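Local coordinates for protein inactive dihydroorotase-like domain (Chaetomium thermophilum, PDB 5NNL) that is a catalytically inactive member of the dihydroorotase-like family, pairing a beta/alpha-barrel core of the amidohydrolase type with a smaller region of antiparallel strands, at residues T135-A138 with S139-L143; C177-V181 with Y182-L186; Y223-A226 with H227-K231. All blocks are in the same frame, centred on the assembly; numbering follows the deposited sequence.

Interaction 1: residues T135-A138 with S139-L143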
loop_
_atom_site.group_PDB
_atom_site.type_symbol
_atom_site.label_atom_id
_atom_site.label_comp_id
_atom_site.label_asym_id
_atom_site.label_seq_id
_atom_site.Cartn_x
_atom_site.Cartn_y
_atom_site.Cartn_z
ATOM N N THR A 135 3.447 -17.559 -13.034
ATOM C CA THR A 135 2.377 -18.512 -13.303
ATOM C C THR A 135 1.253 -18.408 -12.280
ATOM O O THR A 135 0.084 -18.610 -12.628
ATOM C CB THR A 135 2.939 -19.933 -13.354
ATOM O OG1 THR A 135 3.843 -20.143 -12.261
ATOM C CG2 THR A 135 3.679 -20.150 -14.665
ATOM N N ASP A 136 1.573 -18.097 -11.022
ATOM C CA ASP A 136 0.517 -17.809 -10.055
ATOM C C ASP A 136 -0.295 -16.598 -10.491
ATOM O O ASP A 136 -1.527 -16.596 -10.384
ATOM C CB ASP A 136 1.108 -17.561 -8.667
ATOM C CG ASP A 136 1.775 -18.787 -8.079
ATOM O OD1 ASP A 136 1.473 -19.914 -8.527
ATOM O OD2 ASP A 136 2.594 -18.617 -7.151
ATOM N N LEU A 137 0.383 -15.553 -10.976
ATOM C CA LEU A 137 -0.313 -14.361 -11.452
ATOM C C LEU A 137 -1.253 -14.699 -12.603
ATOM O O LEU A 137 -2.430 -14.319 -12.594
ATOM C CB LEU A 137 0.698 -13.297 -11.884
ATOM C CG LEU A 137 0.123 -12.031 -12.527
ATOM C CD1 LEU A 137 -0.888 -11.359 -11.605
ATOM C CD2 LEU A 137 1.243 -11.064 -12.891
ATOM N N ALA A 138 -0.747 -15.407 -13.614
ATOM C CA ALA A 138 -1.601 -15.795 -14.731
ATOM C C ALA A 138 -2.771 -16.652 -14.264
ATOM O O ALA A 138 -3.858 -16.583 -14.846
ATOM C CB ALA A 138 -0.777 -16.533 -15.789
ATOM N N SER A 139 -2.580 -17.444 -13.206
ATOM C CA SER A 139 -3.650 -18.309 -12.710
ATOM C C SER A 139 -4.787 -17.496 -12.103
ATOM O O SER A 139 -5.967 -17.772 -12.356
ATOM C CB SER A 139 -3.099 -19.286 -11.675
ATOM O OG SER A 139 -2.106 -20.118 -12.241
ATOM N N ILE A 140 -4.456 -16.508 -11.274
ATOM C CA ILE A 140 -5.501 -15.707 -10.650
ATOM C C ILE A 140 -6.113 -14.733 -11.656
ATOM O O ILE A 140 -7.288 -14.371 -11.537
ATOM C CB ILE A 140 -4.944 -14.995 -9.404
ATOM C CG1 ILE A 140 -6.084 -14.424 -8.557
ATOM C CG2 ILE A 140 -3.955 -13.901 -9.790
ATOM C CD1 ILE A 140 -5.679 -14.112 -7.135
ATOM N N LEU A 141 -5.350 -14.314 -12.669
ATOM C CA LEU A 141 -5.923 -13.491 -13.730
ATOM C C LEU A 141 -6.927 -14.280 -14.564
ATOM O O LEU A 141 -7.919 -13.719 -15.044
ATOM C CB LEU A 141 -4.817 -12.931 -14.626
ATOM C CG LEU A 141 -3.888 -11.861 -14.039
ATOM C CD1 LEU A 141 -2.899 -11.387 -15.096
ATOM C CD2 LEU A 141 -4.674 -10.683 -13.478
ATOM N N LEU A 142 -6.677 -15.575 -14.770
ATOM C CA LEU A 142 -7.655 -16.403 -15.467
ATOM C C LEU A 142 -8.960 -16.473 -14.684
ATOM O O LEU A 142 -10.050 -16.339 -15.253
ATOM C CB LEU A 142 -7.093 -17.807 -15.692
ATOM C CG LEU A 142 -8.058 -18.782 -16.374
ATOM C CD1 LEU A 142 -8.396 -18.313 -17.784
ATOM C CD2 LEU A 142 -7.484 -20.186 -16.395
ATOM N N LEU A 143 -8.867 -16.684 -13.371
ATOM C CA LEU A 143 -10.065 -16.793 -12.548
ATOM C C LEU A 143 -10.859 -15.493 -12.561
ATOM O O LEU A 143 -12.087 -15.506 -12.702
ATOM C CB LEU A 143 -9.679 -17.189 -11.122
ATOM C CG LEU A 143 -9.063 -18.587 -11.001
ATOM C CD1 LEU A 143 -8.579 -18.866 -9.589
ATOM C CD2 LEU A 143 -10.048 -19.658 -11.432
#

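Interaction 2: residues C177-V181 with Y182-L186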
loop_
_atom_site.group_PDB
_atom_site.type_symbol
_atom_site.label_atom_id
_atom_site.label_comp_id
_atom_site.label_asym_id
_atom_site.label_seq_id
_atom_site.Cartn_x
_atom_site.Cartn_y
_atom_site.Cartn_z
ATOM N N CYS A 177 -3.236 -2.589 -11.023
ATOM C CA CYS A 177 -2.023 -2.960 -10.310
ATOM C C CYS A 177 -1.385 -1.743 -9.663
ATOM O O CYS A 177 -1.681 -0.598 -10.011
ATOM C CB CYS A 177 -1.003 -3.628 -11.241
ATOM S SG CYS A 177 -0.360 -2.536 -12.531
ATOM N N ASP A 178 -0.483 -2.015 -8.722
ATOM C CA ASP A 178 0.344 -0.981 -8.123
ATOM C C ASP A 178 1.795 -1.437 -8.083
ATOM O O ASP A 178 2.107 -2.619 -8.246
ATOM C CB ASP A 178 -0.117 -0.613 -6.698
ATOM C CG ASP A 178 0.120 -1.722 -5.688
ATOM O OD1 ASP A 178 -0.857 -2.404 -5.311
ATOM O OD2 ASP A 178 1.281 -1.909 -5.262
ATOM N N VAL A 179 2.680 -0.464 -7.891
ATOM C CA VAL A 179 4.074 -0.718 -7.560
ATOM C C VAL A 179 4.378 0.030 -6.275
ATOM O O VAL A 179 3.824 1.102 -6.010
ATOM C CB VAL A 179 5.053 -0.291 -8.681
ATOM C CG1 VAL A 179 4.622 -0.858 -10.019
ATOM C CG2 VAL A 179 5.170 1.216 -8.761
ATOM N N CYS A 180 5.258 -0.545 -5.468
ATOM C CA CYS A 180 5.765 0.164 -4.304
ATOM C C CYS A 180 6.697 1.277 -4.757
ATOM O O CYS A 180 7.494 1.100 -5.682
ATOM C CB CYS A 180 6.506 -0.790 -3.372
ATOM S SG CYS A 180 5.563 -2.246 -2.897
ATOM N N VAL A 181 6.607 2.428 -4.090
ATOM C CA VAL A 181 7.369 3.598 -4.520
ATOM C C VAL A 181 8.864 3.297 -4.533
ATOM O O VAL A 181 9.581 3.698 -5.458
ATOM C CB VAL A 181 7.043 4.806 -3.621
ATOM C CG1 VAL A 181 7.983 5.981 -3.921
ATOM C CG2 VAL A 181 5.589 5.229 -3.813
ATOM N N TYR A 182 9.365 2.608 -3.506
ATOM C CA TYR A 182 10.790 2.287 -3.461
ATOM C C TYR A 182 11.238 1.524 -4.701
ATOM O O TYR A 182 12.387 1.668 -5.133
ATOM C CB TYR A 182 11.116 1.461 -2.215
ATOM C CG TYR A 182 11.445 2.252 -0.963
ATOM C CD1 TYR A 182 11.245 3.627 -0.895
ATOM C CD2 TYR A 182 11.967 1.613 0.154
ATOM C CE1 TYR A 182 11.552 4.334 0.256
ATOM C CE2 TYR A 182 12.276 2.308 1.302
ATOM C CZ TYR A 182 12.067 3.664 1.352
ATOM O OH TYR A 182 12.380 4.337 2.509
ATOM N N SER A 183 10.355 0.704 -5.278
ATOM C CA SER A 183 10.727 -0.079 -6.452
ATOM C C SER A 183 11.193 0.802 -7.604
ATOM O O SER A 183 12.006 0.363 -8.426
ATOM C CB SER A 183 9.550 -0.939 -6.910
ATOM O OG SER A 183 9.233 -1.941 -5.960
ATOM N N LEU A 184 10.684 2.032 -7.698
ATOM C CA LEU A 184 11.054 2.910 -8.801
ATOM C C LEU A 184 12.390 3.608 -8.587
ATOM O O LEU A 184 12.951 4.141 -9.551
ATOM C CB LEU A 184 9.966 3.964 -9.025
ATOM C CG LEU A 184 8.610 3.490 -9.559
ATOM C CD1 LEU A 184 7.717 4.681 -9.856
ATOM C CD2 LEU A 184 8.758 2.624 -10.806
ATOM N N PHE A 185 12.916 3.610 -7.362
ATOM C CA PHE A 185 14.121 4.360 -7.039
ATOM C C PHE A 185 15.210 3.514 -6.392
ATOM O O PHE A 185 16.265 4.057 -6.041
ATOM C CB PHE A 185 13.767 5.536 -6.123
ATOM C CG PHE A 185 12.702 6.423 -6.682
ATOM C CD1 PHE A 185 13.023 7.417 -7.587
ATOM C CD2 PHE A 185 11.376 6.257 -6.313
ATOM C CE1 PHE A 185 12.047 8.229 -8.112
ATOM C CE2 PHE A 185 10.391 7.071 -6.833
ATOM C CZ PHE A 185 10.728 8.058 -7.735
ATOM N N LEU A 186 14.988 2.208 -6.228
ATOM C CA LEU A 186 15.995 1.278 -5.734
ATOM C C LEU A 186 15.951 0.017 -6.581
ATOM O O LEU A 186 14.868 -0.480 -6.901
ATOM C CB LEU A 186 15.769 0.904 -4.263
ATOM C CG LEU A 186 15.824 2.029 -3.233
ATOM C CD1 LEU A 186 15.275 1.534 -1.911
ATOM C CD2 LEU A 186 17.241 2.544 -3.058
HETATM O O HOH W 1 6.779 -2.835 -6.529
#

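Interaction 3: residues Y223-A226 with H227-K231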
loop_
_atom_site.group_PDB
_atom_site.type_symbol
_atom_site.label_atom_id
_atom_site.label_comp_id
_atom_site.label_asym_id
_atom_site.label_seq_id
_atom_site.Cartn_x
_atom_site.Cartn_y
_atom_site.Cartn_z
ATOM N N TYR A 223 9.884 -2.025 4.865
ATOM C CA TYR A 223 10.169 -2.827 6.048
ATOM C C TYR A 223 11.026 -4.036 5.697
ATOM O O TYR A 223 11.988 -4.349 6.408
ATOM C CB TYR A 223 8.867 -3.273 6.711
ATOM C CG TYR A 223 9.105 -4.045 7.989
ATOM C CD1 TYR A 223 9.184 -3.389 9.209
ATOM C CD2 TYR A 223 9.275 -5.426 7.974
ATOM C CE1 TYR A 223 9.413 -4.081 10.378
ATOM C CE2 TYR A 223 9.506 -6.130 9.142
ATOM C CZ TYR A 223 9.574 -5.448 10.341
ATOM O OH TYR A 223 9.804 -6.122 11.514
ATOM N N GLN A 224 10.689 -4.733 4.610
ATOM C CA GLN A 224 11.476 -5.895 4.205
ATOM C C GLN A 224 12.930 -5.514 3.952
ATOM O O GLN A 224 13.848 -6.250 4.331
ATOM C CB GLN A 224 10.862 -6.531 2.956
ATOM C CG GLN A 224 11.679 -7.668 2.374
ATOM C CD GLN A 224 10.940 -8.402 1.277
ATOM O OE1 GLN A 224 9.976 -7.889 0.711
ATOM N NE2 GLN A 224 11.386 -9.613 0.976
ATOM N N LEU A 225 13.158 -4.361 3.320
ATOM C CA LEU A 225 14.520 -3.910 3.048
ATOM C C LEU A 225 15.276 -3.625 4.340
ATOM O O LEU A 225 16.410 -4.081 4.523
ATOM C CB LEU A 225 14.482 -2.666 2.162
ATOM C CG LEU A 225 15.818 -2.035 1.763
ATOM C CD1 LEU A 225 16.541 -2.883 0.735
ATOM C CD2 LEU A 225 15.590 -0.625 1.234
ATOM N N ALA A 226 14.672 -2.847 5.241
ATOM C CA ALA A 226 15.345 -2.509 6.492
ATOM C C ALA A 226 15.675 -3.760 7.296
ATOM O O ALA A 226 16.760 -3.865 7.878
ATOM C CB ALA A 226 14.474 -1.562 7.314
ATOM N N HIS A 227 14.747 -4.716 7.348
ATOM C CA HIS A 227 14.987 -5.949 8.090
ATOM C C HIS A 227 16.133 -6.746 7.473
ATOM O O HIS A 227 17.020 -7.231 8.183
ATOM C CB HIS A 227 13.703 -6.781 8.138
ATOM C CG HIS A 227 13.800 -8.002 8.998
ATOM N ND1 HIS A 227 14.715 -8.124 10.023
ATOM C CD2 HIS A 227 13.097 -9.159 8.984
ATOM C CE1 HIS A 227 14.569 -9.302 10.604
ATOM N NE2 HIS A 227 13.594 -9.949 9.991
ATOM N N PHE A 228 16.137 -6.880 6.144
ATOM C CA PHE A 228 17.202 -7.617 5.471
ATOM C C PHE A 228 18.565 -6.971 5.692
ATOM O O PHE A 228 19.589 -7.666 5.671
ATOM C CB PHE A 228 16.903 -7.714 3.976
ATOM C CG PHE A 228 17.908 -8.517 3.209
ATOM C CD1 PHE A 228 17.737 -9.880 3.042
ATOM C CD2 PHE A 228 19.021 -7.911 2.651
ATOM C CE1 PHE A 228 18.658 -10.624 2.336
ATOM C CE2 PHE A 228 19.946 -8.650 1.944
ATOM C CZ PHE A 228 19.764 -10.008 1.785
ATOM N N LEU A 229 18.607 -5.653 5.885
ATOM C CA LEU A 229 19.853 -4.946 6.151
ATOM C C LEU A 229 20.140 -4.788 7.641
ATOM O O LEU A 229 21.174 -4.217 8.003
ATOM C CB LEU A 229 19.832 -3.566 5.482
ATOM C CG LEU A 229 19.780 -3.527 3.948
ATOM C CD1 LEU A 229 19.794 -2.085 3.453
ATOM C CD2 LEU A 229 20.926 -4.309 3.323
ATOM N N LYS A 230 19.249 -5.266 8.509
ATOM C CA LYS A 230 19.486 -5.313 9.951
ATOM C C LYS A 230 19.628 -3.907 10.541
ATOM O O LYS A 230 20.638 -3.554 11.156
ATOM C CB LYS A 230 20.716 -6.173 10.266
ATOM C CG LYS A 230 20.643 -7.587 9.695
ATOM C CD LYS A 230 21.088 -8.633 10.712
ATOM C CE LYS A 230 20.813 -10.046 10.218
ATOM N NZ LYS A 230 21.207 -11.087 11.213
ATOM N N LYS A 231 18.583 -3.109 10.347
ATOM C CA LYS A 231 18.414 -1.826 11.015
ATOM C C LYS A 231 17.339 -1.991 12.083
ATOM O O LYS A 231 16.833 -3.092 12.316
ATOM C CB LYS A 231 18.044 -0.728 10.013
ATOM C CG LYS A 231 18.791 -0.789 8.684
ATOM C CD LYS A 231 20.195 -0.216 8.778
ATOM C CE LYS A 231 21.028 -0.626 7.570
ATOM N NZ LYS A 231 22.267 0.188 7.411
#

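Interaction 1: residues T135-A138 with S139-L143
Thr-135 meets Ser-139 one turn further on in helix 134-146, the helix that joins strands 128-130 and 151-153 in a beta-alpha-beta unit of the barrel. The carbonyl oxygen of Thr-135 is gripped twice by Ser-139. The amide N of Ser-139 lies 3.0 Å from Thr-135 O, and the hydroxyl OG of Ser-139 donates to the same Thr-135 O over 2.7 Å. The two donors arrive from opposite faces of the carbonyl plane. Ser-139 OG can bend back to this oxygen because it lies beside its own backbone N (chi1 -61°), which ties the hydroxyl to the helix backbone.

Next, Asp-136 takes part through its main chain, Asp-136 O accepting from Ile-140 N at 3.1 Å. Leu-137 begins the apolar face. Its CD1 reaches CG of Leu-141 at 3.9 Å, the two leucine side chains crossing at a slant, and it touches CG2 of Ile-140 more loosely at 4.4 Å. This face is turned inward: Leu-137 lies on Val-153, Ile-140 and Leu-141 lie on Ile-151, and Ile-140 also touches Val-115 and Phe-119 of the preceding helix 111-121. The helical bond from Leu-141 N to Leu-137 O runs beneath the leucine pair. Ala-138, whose methyl rests on Leu-164 of helix 159-170, closes the sequence by accepting from Leu-142, with 3.0 Å between Leu-142 N and Ala-138 O.

Interaction 2: residues C177-V181 with Y182-L186
Phe-185 comes alongside Val-181 where strand 175-180 of the beta/alpha-barrel runs straight into the short, weakly bonded helix 181-185. The phenyl ring turns its edge to the start of this helix: Val-181 O lies near the ring plane, 3.2 Å from CD2 of Phe-185. Beside the oxygen, the CG1 methyl of Val-181 sits 3.9 Å from CE2 of Phe-185. With CG1 anti to the backbone N (chi1 172°), this branch of the valine is the one that meets the ring. Val-181 also lies on Ala-242 and Leu-246, and Phe-185 on Leu-245, so helix 242-251 covers both.

A second apolar pair spans strand and helix, CG2 of Val-179 facing CG of Leu-184 at 4.2 Å, and both residues also lie on Phe-216 of the adjacent strand 215-217. The backbone turns by two bonds, Ser-183 N donating to Cys-180 O and Leu-184 N to Val-181 O, each amide standing well above the plane of the carbonyl it uses, about 54° and 51° out of it. Both link residues three apart, as in a turn or a 3-10 helix, not the four apart of an alpha-helix. The Tyr-182 ring leads off to another side, where its OH is hydrogen-bonded to OD2 of Asp-241.

Ser-183 turns its hydroxyl back toward the strand, with OG 3.9 Å from CB of Cys-180. In this buried place one water joins the last strand residue to the helix: it accepts from the backbone N of Cys-180 at 2.9 Å and lies 2.7 Å from OG of Ser-183.

Interaction 3: residues Y223-A226 with H227-K231
A chi1 of -65° swings CG of Leu-229 to the side of its own backbone N and brings it back over the preceding turn, 3.5 Å from O of Leu-225. The tip of Leu-229 then meets that of Leu-225, CD1 to CD1 at 4.3 Å. Nearer the start of the helix, Tyr-223 has CG anti to its amide nitrogen (chi1 -177°), which directs the ring so that its CE2 comes within 4.4 Å of CB of His-227. The methylene stands obliquely to the ring, so the touch is a loose one.

Beneath these side chains helix 221-228 runs to its C-terminal end. His-227 N donates to Tyr-223 O over 2.9 Å in a nearly straight bond, Phe-228 N to Gln-224 O, and Leu-229 N to Leu-225 O. Then a Schellman motif ends the helix: Lys-230 takes a positive phi (64°), its N bonds back to His-227 O at 3.0 Å, and Lys-231 N reaches further back to Ala-226 O at 3.2 Å. Leu-229 N adds a weak bond to Ala-226 O, so this carbonyl is held by the turn as well as by the departing chain. The aliphatic CG of Lys-231 passes 3.8 Å from Ala-226 O.

His-227, Phe-228 and Lys-230 are exposed. Loops cover other parts of the contact, with Trp-298 against Ala-226 and Lys-231, and Phe-15 meeting the Tyr-223 ring at an inclined angle. Leu-225 packs on Leu-186, just past helix 181-185, setting the helix that follows strand 215-217 against the one that follows strand 175-180.

In the fold
The three contacts come in series along the chain, and all belong to the beta/alpha-barrel. Interaction 1 lies in helix 134-146, on the outer layer between strands 128-130 and 151-153. Interaction 2 follows at the end of strand 175-180, nearer the centre of the protein, its centre about 22 Å from that of interaction 1. Interaction 3 ends helix 221-228, just after the neighbouring strand 215-217. Its centre is about 16 Å from that of interaction 2, which it touches directly, and about 30 Å from that of interaction 1. Interactions 2 and 3 thus join the segments that follow two neighbouring barrel strands through one leucine pair, while interaction 1 stands apart in the outer helix layer.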